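PDB 2PBZ: 5-formaminoimidazole-4-carboxamide-1-(Beta)-D-ribofuranosyl 5'-monophosphate synthetase from Thermococcus kodakarensis, which probably catalyses ATP-dependent carbon–nitrogen bond formation in purine (IMP) biosynthesis, with magnesium or manganese as cofactor. Local coordinates for residues 109-114 and 260-265; 126-131 and 160-165; 164-169 and 255-260. One frame throughout, in Å; residues are numbered along the deposited sequence.

Contact 1: residues 109-114 and 260-265; sequences AGIPRV and FKAIGI
V114 rests its CG1 methyl on two side chains of the edge strand 261-266. With chi1 at -67°, CG1 lies opposite the carbonyl carbon across the CA–CB bond. V114 CG1 reaches I263 CG2 at 3.4 Å and also meets K261 CB at 3.7 Å. I263 answers with its CG2 methyl, while its longer branch, CG1 and CD1, leads away from V114 toward the bound ATP. From CG onward the K261 chain leads off and carries its ammonium group away from the contact.

A second apolar pair lies on the other flank of A262, where I111 CG2 touches A262 CB at 3.8 Å. P112 sets its ring carbon CB 3.6 Å from F260 O. Between these side chains the backbones form a single bridge, R113 with A262. V114 N donates to A262 O at 2.9 Å, and A262 N donates to P112 O over a distance modelled rather short.

R113 turns most of its side chain away from the strand and folds back on its own segment. The chain bends at chi3 (108°), bringing NH1 to I111 O at 2.8 Å; the acceptor lies in the guanidinium plane, although the N–H is bent at 136°.

Segment 109-114 leaves helix 99-109 through a Schellman motif at G110. I111 and A262 both pack on L106 of that helix and on F254 of strand 249-255. V114 also touches I166, in the loop between strands 161-164 and 170-178. P112 meets Y230 of helix 224-241, and I263 and G264 form a classic beta bulge opposite H253.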
loop_
_atom_site.group_PDB
_atom_site.type_symbol
_atom_site.label_atom_id
_atom_site.label_comp_id
_atom_site.label_asym_id
_atom_site.label_seq_id
_atom_site.Cartn_x
_atom_site.Cartn_y
_atom_site.Cartn_z
ATOM N N ALA A 109 25.716 10.817 15.045
ATOM C CA ALA A 109 25.319 9.407 15.044
ATOM C C ALA A 109 26.095 8.603 14.007
ATOM O O ALA A 109 25.968 7.380 13.947
ATOM C CB ALA A 109 23.816 9.272 14.791
ATOM N N GLY A 110 26.893 9.296 13.195
ATOM C CA GLY A 110 27.680 8.620 12.177
ATOM C C GLY A 110 26.871 8.221 10.958
ATOM O O GLY A 110 27.325 7.430 10.138
ATOM N N ILE A 111 25.674 8.779 10.832
ATOM C CA ILE A 111 24.800 8.466 9.709
ATOM C C ILE A 111 25.213 9.236 8.455
ATOM O O ILE A 111 25.430 10.448 8.495
ATOM C CB ILE A 111 23.330 8.790 10.068
ATOM C CG1 ILE A 111 22.947 8.023 11.336
ATOM C CG2 ILE A 111 22.394 8.399 8.918
ATOM C CD1 ILE A 111 21.616 8.420 11.918
ATOM N N PRO A 112 25.339 8.527 7.323
ATOM C CA PRO A 112 25.729 9.163 6.062
ATOM C C PRO A 112 24.664 10.148 5.625
ATOM O O PRO A 112 23.488 9.817 5.628
ATOM C CB PRO A 112 25.835 7.984 5.091
ATOM C CG PRO A 112 26.151 6.803 6.003
ATOM C CD PRO A 112 25.211 7.066 7.161
ATOM N N ARG A 113 25.059 11.362 5.252
ATOM C CA ARG A 113 24.069 12.322 4.803
ATOM C C ARG A 113 24.341 12.768 3.366
ATOM O O ARG A 113 25.439 12.590 2.847
ATOM C CB ARG A 113 24.029 13.519 5.762
ATOM C CG ARG A 113 25.081 14.590 5.544
ATOM C CD ARG A 113 25.141 15.547 6.757
ATOM N NE ARG A 113 26.356 15.344 7.553
ATOM C CZ ARG A 113 26.710 14.179 8.098
ATOM N NH1 ARG A 113 25.935 13.105 7.941
ATOM N NH2 ARG A 113 27.852 14.074 8.782
ATOM N N VAL A 114 23.328 13.304 2.698
ATOM C CA VAL A 114 23.539 13.777 1.340
ATOM C C VAL A 114 24.525 14.921 1.459
ATOM O O VAL A 114 24.436 15.726 2.386
ATOM C CB VAL A 114 22.258 14.312 0.705
ATOM C CG1 VAL A 114 21.290 13.173 0.510
ATOM C CG2 VAL A 114 21.645 15.387 1.589
ATOM N N PHE A 260 22.138 4.309 0.875
ATOM C CA PHE A 260 21.657 5.205 1.951
ATOM C C PHE A 260 22.412 6.497 2.283
ATOM O O PHE A 260 23.567 6.480 2.714
ATOM C CB PHE A 260 21.510 4.431 3.275
ATOM C CG PHE A 260 20.285 3.564 3.343
ATOM C CD1 PHE A 260 20.338 2.296 3.919
ATOM C CD2 PHE A 260 19.073 4.007 2.812
ATOM C CE1 PHE A 260 19.208 1.484 3.960
ATOM C CE2 PHE A 260 17.928 3.200 2.849
ATOM C CZ PHE A 260 18.000 1.935 3.425
ATOM N N LYS A 261 21.711 7.613 2.119
ATOM C CA LYS A 261 22.230 8.940 2.425
ATOM C C LYS A 261 21.072 9.590 3.183
ATOM O O LYS A 261 19.942 9.602 2.690
ATOM C CB LYS A 261 22.479 9.745 1.149
ATOM C CG LYS A 261 23.223 9.014 0.035
ATOM C CD LYS A 261 24.723 9.014 0.246
ATOM C CE LYS A 261 25.423 8.426 -0.961
ATOM N NZ LYS A 261 26.901 8.412 -0.769
ATOM N N ALA A 262 21.329 10.116 4.374
ATOM C CA ALA A 262 20.272 10.765 5.146
ATOM C C ALA A 262 19.990 12.162 4.587
ATOM O O ALA A 262 20.913 12.899 4.221
ATOM C CB ALA A 262 20.667 10.849 6.614
ATOM N N ILE A 263 18.712 12.512 4.503
ATOM C CA ILE A 263 18.321 13.814 3.990
ATOM C C ILE A 263 17.620 14.606 5.083
ATOM O O ILE A 263 17.466 15.816 4.972
ATOM C CB ILE A 263 17.359 13.700 2.780
ATOM C CG1 ILE A 263 16.116 12.898 3.168
ATOM C CG2 ILE A 263 18.074 13.066 1.608
ATOM C CD1 ILE A 263 14.945 13.081 2.209
ATOM N N GLY A 264 17.192 13.912 6.132
ATOM C CA GLY A 264 16.521 14.579 7.229
ATOM C C GLY A 264 16.017 13.674 8.335
ATOM O O GLY A 264 16.320 12.485 8.369
ATOM N N ILE A 265 15.246 14.248 9.252
ATOM C CA ILE A 265 14.698 13.499 10.377
ATOM C C ILE A 265 13.348 14.050 10.806
ATOM O O ILE A 265 12.920 15.111 10.366
ATOM C CB ILE A 265 15.622 13.563 11.622
ATOM C CG1 ILE A 265 15.748 15.020 12.098
ATOM C CG2 ILE A 265 16.980 12.972 11.300
ATOM C CD1 ILE A 265 16.362 15.167 13.479
#

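Contact 2: residues 126-131 and 160-165; sequences ELYFVR and YRVERF. With ATP (adenosine-5'-triphosphate), chain D.
E163 OE2 is gripped by two arginines. R131 NH2 approaches to 2.8 Å from across the strand pair, and R161 NH1, on the same strand as the glutamate, donates to it at 3.0 Å. The R161 bond is straight (167°), with OE2 in the guanidinium plane. R131 comes differently: its guanidinium stands 81° from the carboxylate plane, and its NE adds only a weak, bent bond to E163 OE1. The R131 chain bends at both chi2 and chi3 to reach across. R161 also forms a salt bridge with D103 through NH2, so the network ties both strands to helix 99-109.

Beneath these charges the strands pair antiparallel. F129 and E163 exchange two backbone bonds, the shorter being E163 N to F129 O at 2.7 Å. V130 and V162 share the opposite face from F129 and E163, and Y128 CB touches V162 CG1.

F129, its CG anti to the backbone N (chi1 -168°), lays one ring face over the adenine, with CE2 3.4 Å from ATP C8. F165 gives one face to ATP C2 and the other to L127, whose CD2 stands over the ring centre, 4.3 Å from the centroid. ATP N6 donates to R164 O at 3.1 Å. Farther out, E126 OE2 lies over one face of the R164 guanidinium, 3.5 Å from NH2, an attraction of charges without a directed N–H.

Strand 128-131 is the middle strand of a small antiparallel sheet, flanked by 147-148 and 161-164. A beta sheet that covers the adenine, leading into a segment that reads its N6 edge, is characteristic of the ATP-grasp fold.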
loop_
_atom_site.group_PDB
_atom_site.type_symbol
_atom_site.label_atom_id
_atom_site.label_comp_id
_atom_site.label_asym_id
_atom_site.label_seq_id
_atom_site.Cartn_x
_atom_site.Cartn_y
_atom_site.Cartn_z
ATOM N N GLU A 126 23.805 18.580 -14.776
ATOM C CA GLU A 126 24.187 18.293 -13.404
ATOM C C GLU A 126 23.164 19.091 -12.605
ATOM O O GLU A 126 23.401 20.254 -12.254
ATOM C CB GLU A 126 25.591 18.805 -13.095
ATOM C CG GLU A 126 26.090 18.396 -11.718
ATOM C CD GLU A 126 26.400 16.912 -11.622
ATOM O OE1 GLU A 126 25.529 16.098 -12.026
ATOM O OE2 GLU A 126 27.508 16.559 -11.151
ATOM N N LEU A 127 22.002 18.485 -12.368
ATOM C CA LEU A 127 20.962 19.151 -11.597
ATOM C C LEU A 127 21.193 18.971 -10.107
ATOM O O LEU A 127 21.905 18.059 -9.675
ATOM C CB LEU A 127 19.583 18.616 -11.983
ATOM C CG LEU A 127 19.529 17.220 -12.608
ATOM C CD1 LEU A 127 20.189 16.185 -11.688
ATOM C CD2 LEU A 127 18.075 16.868 -12.889
ATOM N N TYR A 128 20.595 19.861 -9.326
ATOM C CA TYR A 128 20.736 19.808 -7.878
ATOM C C TYR A 128 19.399 20.069 -7.191
ATOM O O TYR A 128 18.475 20.612 -7.795
ATOM C CB TYR A 128 21.770 20.838 -7.416
ATOM C CG TYR A 128 23.151 20.593 -7.964
ATOM C CD1 TYR A 128 23.552 21.124 -9.187
ATOM C CD2 TYR A 128 24.070 19.836 -7.248
ATOM C CE1 TYR A 128 24.855 20.904 -9.671
ATOM C CE2 TYR A 128 25.360 19.613 -7.728
ATOM C CZ TYR A 128 25.742 20.148 -8.928
ATOM O OH TYR A 128 27.025 19.949 -9.363
ATOM N N PHE A 129 19.308 19.673 -5.927
ATOM C CA PHE A 129 18.101 19.871 -5.145
ATOM C C PHE A 129 18.347 21.054 -4.210
ATOM O O PHE A 129 19.418 21.164 -3.626
ATOM C CB PHE A 129 17.798 18.610 -4.322
ATOM C CG PHE A 129 16.424 18.604 -3.691
ATOM C CD1 PHE A 129 15.276 18.417 -4.472
ATOM C CD2 PHE A 129 16.276 18.806 -2.314
ATOM C CE1 PHE A 129 14.001 18.435 -3.894
ATOM C CE2 PHE A 129 15.004 18.827 -1.717
ATOM C CZ PHE A 129 13.863 18.642 -2.513
ATOM N N VAL A 130 17.364 21.939 -4.092
ATOM C CA VAL A 130 17.456 23.097 -3.202
ATOM C C VAL A 130 16.459 22.867 -2.059
ATOM O O VAL A 130 15.251 22.814 -2.297
ATOM C CB VAL A 130 17.071 24.399 -3.935
ATOM C CG1 VAL A 130 17.234 25.585 -3.003
ATOM C CG2 VAL A 130 17.914 24.567 -5.181
ATOM N N ARG A 131 16.956 22.724 -0.834
ATOM C CA ARG A 131 16.089 22.477 0.314
ATOM C C ARG A 131 15.648 23.746 1.026
ATOM O O ARG A 131 16.269 24.789 0.864
ATOM C CB ARG A 131 16.789 21.549 1.313
ATOM C CG ARG A 131 15.861 21.006 2.388
ATOM C CD ARG A 131 15.418 19.581 2.086
ATOM N NE ARG A 131 16.542 18.665 2.204
ATOM C CZ ARG A 131 17.262 18.516 3.316
ATOM N NH1 ARG A 131 16.963 19.231 4.400
ATOM N NH2 ARG A 131 18.292 17.655 3.347
ATOM N N TYR A 160 18.380 28.445 2.826
ATOM C CA TYR A 160 18.378 27.201 2.067
ATOM C C TYR A 160 19.740 26.520 2.019
ATOM O O TYR A 160 20.718 26.980 2.625
ATOM C CB TYR A 160 17.926 27.490 0.636
ATOM C CG TYR A 160 18.894 28.389 -0.075
ATOM C CD1 TYR A 160 20.091 27.887 -0.587
ATOM C CD2 TYR A 160 18.656 29.763 -0.165
ATOM C CE1 TYR A 160 21.034 28.726 -1.169
ATOM C CE2 TYR A 160 19.594 30.623 -0.750
ATOM C CZ TYR A 160 20.785 30.096 -1.250
ATOM O OH TYR A 160 21.719 30.922 -1.824
ATOM N N ARG A 161 19.790 25.433 1.253
ATOM C CA ARG A 161 20.992 24.630 1.086
ATOM C C ARG A 161 20.840 23.926 -0.258
ATOM O O ARG A 161 19.720 23.667 -0.696
ATOM C CB ARG A 161 21.083 23.608 2.220
ATOM C CG ARG A 161 21.953 22.407 1.918
ATOM C CD ARG A 161 21.586 21.187 2.797
ATOM N NE ARG A 161 21.979 21.312 4.206
ATOM C CZ ARG A 161 22.043 20.283 5.053
ATOM N NH1 ARG A 161 21.738 19.060 4.635
ATOM N NH2 ARG A 161 22.433 20.468 6.308
ATOM N N VAL A 162 21.964 23.626 -0.911
ATOM C CA VAL A 162 21.956 22.964 -2.212
ATOM C C VAL A 162 22.538 21.579 -2.060
ATOM O O VAL A 162 23.627 21.414 -1.511
ATOM C CB VAL A 162 22.795 23.736 -3.234
ATOM C CG1 VAL A 162 22.601 23.140 -4.626
ATOM C CG2 VAL A 162 22.402 25.202 -3.219
ATOM N N GLU A 163 21.818 20.574 -2.550
ATOM C CA GLU A 163 22.287 19.202 -2.414
ATOM C C GLU A 163 22.396 18.497 -3.743
ATOM O O GLU A 163 21.728 18.863 -4.712
ATOM C CB GLU A 163 21.359 18.417 -1.472
ATOM C CG GLU A 163 21.006 19.176 -0.198
ATOM C CD GLU A 163 20.225 18.345 0.809
ATOM O OE1 GLU A 163 19.195 17.725 0.435
ATOM O OE2 GLU A 163 20.641 18.330 1.994
ATOM N N ARG A 164 23.263 17.487 -3.775
ATOM C CA ARG A 164 23.491 16.675 -4.964
ATOM C C ARG A 164 22.158 16.015 -5.295
ATOM O O ARG A 164 21.486 15.501 -4.404
ATOM C CB ARG A 164 24.541 15.605 -4.649
ATOM C CG ARG A 164 25.042 14.792 -5.841
ATOM C CD ARG A 164 25.936 15.641 -6.746
ATOM N NE ARG A 164 26.645 14.839 -7.749
ATOM C CZ ARG A 164 26.061 14.184 -8.755
ATOM N NH1 ARG A 164 24.735 14.229 -8.912
ATOM N NH2 ARG A 164 26.805 13.478 -9.608
ATOM N N PHE A 165 21.759 16.046 -6.561
ATOM C CA PHE A 165 20.505 15.420 -6.945
ATOM C C PHE A 165 20.671 13.905 -6.904
ATOM O O PHE A 165 21.627 13.361 -7.472
ATOM C CB PHE A 165 20.113 15.816 -8.351
ATOM C CG PHE A 165 18.778 15.268 -8.778
ATOM C CD1 PHE A 165 17.614 16.012 -8.574
ATOM C CD2 PHE A 165 18.680 14.016 -9.392
ATOM C CE1 PHE A 165 16.365 15.529 -8.979
ATOM C CE2 PHE A 165 17.432 13.523 -9.800
ATOM C CZ PHE A 165 16.270 14.287 -9.594
HETATM P PG ATP D . 9.783 20.203 4.957
HETATM O O1G ATP D . 11.155 20.442 5.574
HETATM O O2G ATP D . 9.031 21.667 4.767
HETATM O O3G ATP D . 8.878 19.245 5.935
HETATM P PB ATP D . 10.698 18.017 3.651
HETATM O O1B ATP D . 12.053 18.203 4.225
HETATM O O2B ATP D . 9.816 17.035 4.598
HETATM O O3B ATP D . 9.956 19.470 3.502
HETATM P PA ATP D . 11.477 15.953 1.912
HETATM O O1A ATP D . 10.817 14.873 2.681
HETATM O O2A ATP D . 13.039 16.024 2.281
HETATM O O3A ATP D . 10.770 17.434 2.144
HETATM O "O5'" ATP D . 11.264 15.754 0.328
HETATM C "C5'" ATP D . 11.704 14.504 -0.108
HETATM C "C4'" ATP D . 11.373 14.498 -1.595
HETATM O "O4'" ATP D . 12.073 15.564 -2.318
HETATM C "C3'" ATP D . 11.712 13.164 -2.259
HETATM O "O3'" ATP D . 10.535 12.590 -2.767
HETATM C "C2'" ATP D . 12.707 13.469 -3.357
HETATM O "O2'" ATP D . 12.157 13.107 -4.638
HETATM C "C1'" ATP D . 13.006 14.977 -3.257
HETATM N N9 ATP D . 14.408 15.119 -2.801
HETATM C C8 ATP D . 14.855 15.413 -1.528
HETATM N N7 ATP D . 16.145 15.458 -1.497
HETATM C C5 ATP D . 16.627 15.190 -2.739
HETATM C C6 ATP D . 17.929 15.106 -3.326
HETATM N N6 ATP D . 19.060 15.318 -2.532
HETATM N N1 ATP D . 18.033 14.804 -4.667
HETATM C C2 ATP D . 16.949 14.599 -5.441
HETATM N N3 ATP D . 15.714 14.678 -4.921
HETATM C C4 ATP D . 15.516 14.976 -3.602
#

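Contact 3: residues 164-169 and 255-260; sequences RFIPGV and AYDGSF. With ATP (adenosine-5'-triphosphate), chain D.
Residues 164-169, the segment between strands 161-164 and 170-178, form the adenine-binding linker of this ATP-grasp-like domain. I166 N donates to ATP N1 at 2.8 Å, with an N–H angle of 161°. Immediately before it, F165 also packs its side chain against V204 of the second subunit. Exchanging F165 for an alanine would probably leave ATP C2 without its aromatic cover and L127 CD2 without the ring face it packs on.

Against the loop 255-260, which joins strands 249-255 and 261-266, I166 points its CG2 branch, anti to the backbone N, at the carboxylate of D257 and, more loosely, at A255 CB (4.3 Å). The I166 and D257 side chains cross at about a right angle. G168 fits because it lacks a side chain: a CB there would run into Y256 O. P167 packs on G198 of the second subunit, and V169 and Y256 also meet that subunit, at V193 and V212.

V169 and Y256 lie side by side, pointing the same way, with V169 CG1 at the edge of the tyrosine ring and 3.7 Å from Y256 CB. Beneath them Y256 N donates to V169 O at 3.0 Å, almost straight at 170°.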
loop_
_atom_site.group_PDB
_atom_site.type_symbol
_atom_site.label_atom_id
_atom_site.label_comp_id
_atom_site.label_asym_id
_atom_site.label_seq_id
_atom_site.Cartn_x
_atom_site.Cartn_y
_atom_site.Cartn_z
ATOM N N ARG A 164 23.263 17.487 -3.775
ATOM C CA ARG A 164 23.491 16.675 -4.964
ATOM C C ARG A 164 22.158 16.015 -5.295
ATOM O O ARG A 164 21.486 15.501 -4.404
ATOM C CB ARG A 164 24.541 15.605 -4.649
ATOM C CG ARG A 164 25.042 14.792 -5.841
ATOM C CD ARG A 164 25.936 15.641 -6.746
ATOM N NE ARG A 164 26.645 14.839 -7.749
ATOM C CZ ARG A 164 26.061 14.184 -8.755
ATOM N NH1 ARG A 164 24.735 14.229 -8.912
ATOM N NH2 ARG A 164 26.805 13.478 -9.608
ATOM N N PHE A 165 21.759 16.046 -6.561
ATOM C CA PHE A 165 20.505 15.420 -6.945
ATOM C C PHE A 165 20.671 13.905 -6.904
ATOM O O PHE A 165 21.627 13.361 -7.472
ATOM C CB PHE A 165 20.113 15.816 -8.351
ATOM C CG PHE A 165 18.778 15.268 -8.778
ATOM C CD1 PHE A 165 17.614 16.012 -8.574
ATOM C CD2 PHE A 165 18.680 14.016 -9.392
ATOM C CE1 PHE A 165 16.365 15.529 -8.979
ATOM C CE2 PHE A 165 17.432 13.523 -9.800
ATOM C CZ PHE A 165 16.270 14.287 -9.594
ATOM N N ILE A 166 19.744 13.218 -6.249
ATOM C CA ILE A 166 19.822 11.765 -6.165
ATOM C C ILE A 166 18.500 11.135 -6.576
ATOM O O ILE A 166 17.470 11.369 -5.941
ATOM C CB ILE A 166 20.163 11.296 -4.736
ATOM C CG1 ILE A 166 21.500 11.901 -4.285
ATOM C CG2 ILE A 166 20.228 9.783 -4.699
ATOM C CD1 ILE A 166 21.793 11.699 -2.800
ATOM N N PRO A 167 18.502 10.337 -7.656
ATOM C CA PRO A 167 17.246 9.706 -8.081
ATOM C C PRO A 167 17.187 8.321 -7.461
ATOM O O PRO A 167 18.204 7.635 -7.407
ATOM C CB PRO A 167 17.381 9.642 -9.604
ATOM C CG PRO A 167 18.658 10.494 -9.917
ATOM C CD PRO A 167 19.507 10.236 -8.719
ATOM N N GLY A 168 16.038 7.907 -6.944
ATOM C CA GLY A 168 16.014 6.562 -6.397
ATOM C C GLY A 168 15.324 6.344 -5.077
ATOM O O GLY A 168 15.956 6.351 -4.031
ATOM N N VAL A 169 14.020 6.118 -5.142
ATOM C CA VAL A 169 13.197 5.870 -3.978
ATOM C C VAL A 169 13.620 6.529 -2.667
ATOM O O VAL A 169 14.739 6.348 -2.150
ATOM C CB VAL A 169 13.019 4.351 -3.729
ATOM C CG1 VAL A 169 14.326 3.714 -3.357
ATOM C CG2 VAL A 169 11.983 4.139 -2.636
ATOM N N ALA A 255 17.565 8.630 1.134
ATOM C CA ALA A 255 17.535 8.599 -0.311
ATOM C C ALA A 255 18.284 7.306 -0.594
ATOM O O ALA A 255 19.454 7.180 -0.223
ATOM C CB ALA A 255 18.292 9.780 -0.882
ATOM N N TYR A 256 17.627 6.328 -1.207
ATOM C CA TYR A 256 18.328 5.086 -1.488
ATOM C C TYR A 256 18.917 5.096 -2.901
ATOM O O TYR A 256 18.197 5.029 -3.901
ATOM C CB TYR A 256 17.412 3.881 -1.293
ATOM C CG TYR A 256 18.185 2.592 -1.220
ATOM C CD1 TYR A 256 19.141 2.389 -0.230
ATOM C CD2 TYR A 256 17.998 1.593 -2.162
ATOM C CE1 TYR A 256 19.901 1.223 -0.180
ATOM C CE2 TYR A 256 18.758 0.414 -2.124
ATOM C CZ TYR A 256 19.712 0.238 -1.125
ATOM O OH TYR A 256 20.474 -0.912 -1.080
ATOM N N ASP A 257 20.242 5.200 -2.942
ATOM C CA ASP A 257 21.066 5.253 -4.164
ATOM C C ASP A 257 21.363 3.803 -4.446
ATOM O O ASP A 257 21.502 3.365 -5.572
ATOM C CB ASP A 257 22.408 5.927 -3.825
ATOM C CG ASP A 257 22.780 7.040 -4.771
ATOM O OD1 ASP A 257 23.901 7.579 -4.608
ATOM O OD2 ASP A 257 21.968 7.381 -5.656
ATOM N N GLY A 258 21.464 3.089 -3.337
ATOM C CA GLY A 258 21.811 1.690 -3.320
ATOM C C GLY A 258 22.831 1.727 -2.208
ATOM O O GLY A 258 23.564 0.767 -1.991
ATOM N N SER A 259 22.873 2.865 -1.502
ATOM C CA SER A 259 23.827 3.056 -0.410
ATOM C C SER A 259 23.434 4.037 0.702
ATOM O O SER A 259 24.330 4.566 1.380
ATOM C CB SER A 259 25.174 3.519 -0.959
ATOM O OG SER A 259 25.101 4.879 -1.340
ATOM N N PHE A 260 22.138 4.309 0.875
ATOM C CA PHE A 260 21.657 5.205 1.951
ATOM C C PHE A 260 22.412 6.497 2.283
ATOM O O PHE A 260 23.567 6.480 2.714
ATOM C CB PHE A 260 21.510 4.431 3.275
ATOM C CG PHE A 260 20.285 3.564 3.343
ATOM C CD1 PHE A 260 20.338 2.296 3.919
ATOM C CD2 PHE A 260 19.073 4.007 2.812
ATOM C CE1 PHE A 260 19.208 1.484 3.960
ATOM C CE2 PHE A 260 17.928 3.200 2.849
ATOM C CZ PHE A 260 18.000 1.935 3.425
HETATM P PG ATP D . 9.783 20.203 4.957
HETATM O O1G ATP D . 11.155 20.442 5.574
HETATM O O2G ATP D . 9.031 21.667 4.767
HETATM O O3G ATP D . 8.878 19.245 5.935
HETATM P PB ATP D . 10.698 18.017 3.651
HETATM O O1B ATP D . 12.053 18.203 4.225
HETATM O O2B ATP D . 9.816 17.035 4.598
HETATM O O3B ATP D . 9.956 19.470 3.502
HETATM P PA ATP D . 11.477 15.953 1.912
HETATM O O1A ATP D . 10.817 14.873 2.681
HETATM O O2A ATP D . 13.039 16.024 2.281
HETATM O O3A ATP D . 10.770 17.434 2.144
HETATM O "O5'" ATP D . 11.264 15.754 0.328
HETATM C "C5'" ATP D . 11.704 14.504 -0.108
HETATM C "C4'" ATP D . 11.373 14.498 -1.595
HETATM O "O4'" ATP D . 12.073 15.564 -2.318
HETATM C "C3'" ATP D . 11.712 13.164 -2.259
HETATM O "O3'" ATP D . 10.535 12.590 -2.767
HETATM C "C2'" ATP D . 12.707 13.469 -3.357
HETATM O "O2'" ATP D . 12.157 13.107 -4.638
HETATM C "C1'" ATP D . 13.006 14.977 -3.257
HETATM N N9 ATP D . 14.408 15.119 -2.801
HETATM C C8 ATP D . 14.855 15.413 -1.528
HETATM N N7 ATP D . 16.145 15.458 -1.497
HETATM C C5 ATP D . 16.627 15.190 -2.739
HETATM C C6 ATP D . 17.929 15.106 -3.326
HETATM N N6 ATP D . 19.060 15.318 -2.532
HETATM N N1 ATP D . 18.033 14.804 -4.667
HETATM C C2 ATP D . 16.949 14.599 -5.441
HETATM N N3 ATP D . 15.714 14.678 -4.921
HETATM C C4 ATP D . 15.516 14.976 -3.602
#

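Contact 1 encloses the other two along the chain: 109-114 comes first, then the strand pair of contact 2, which runs directly into contact 3 through the shared R164 and F165. Contact 3 ends at F260, where contact 1 resumes. The centres of contact 1 and contact 2 lie about 15 Å apart. The centre of contact 3 is about 13 Å from that of contact 2 and about 11 Å from that of contact 1. Strands 249-255 and 261-266 of the five-stranded sheet link contacts 1 and 3, while contact 2 belongs to the small three-stranded sheet. V114 touches both E163 and I166. Together they join the two sheets around the ATP; contacts 2 and 3 also meet the second subunit.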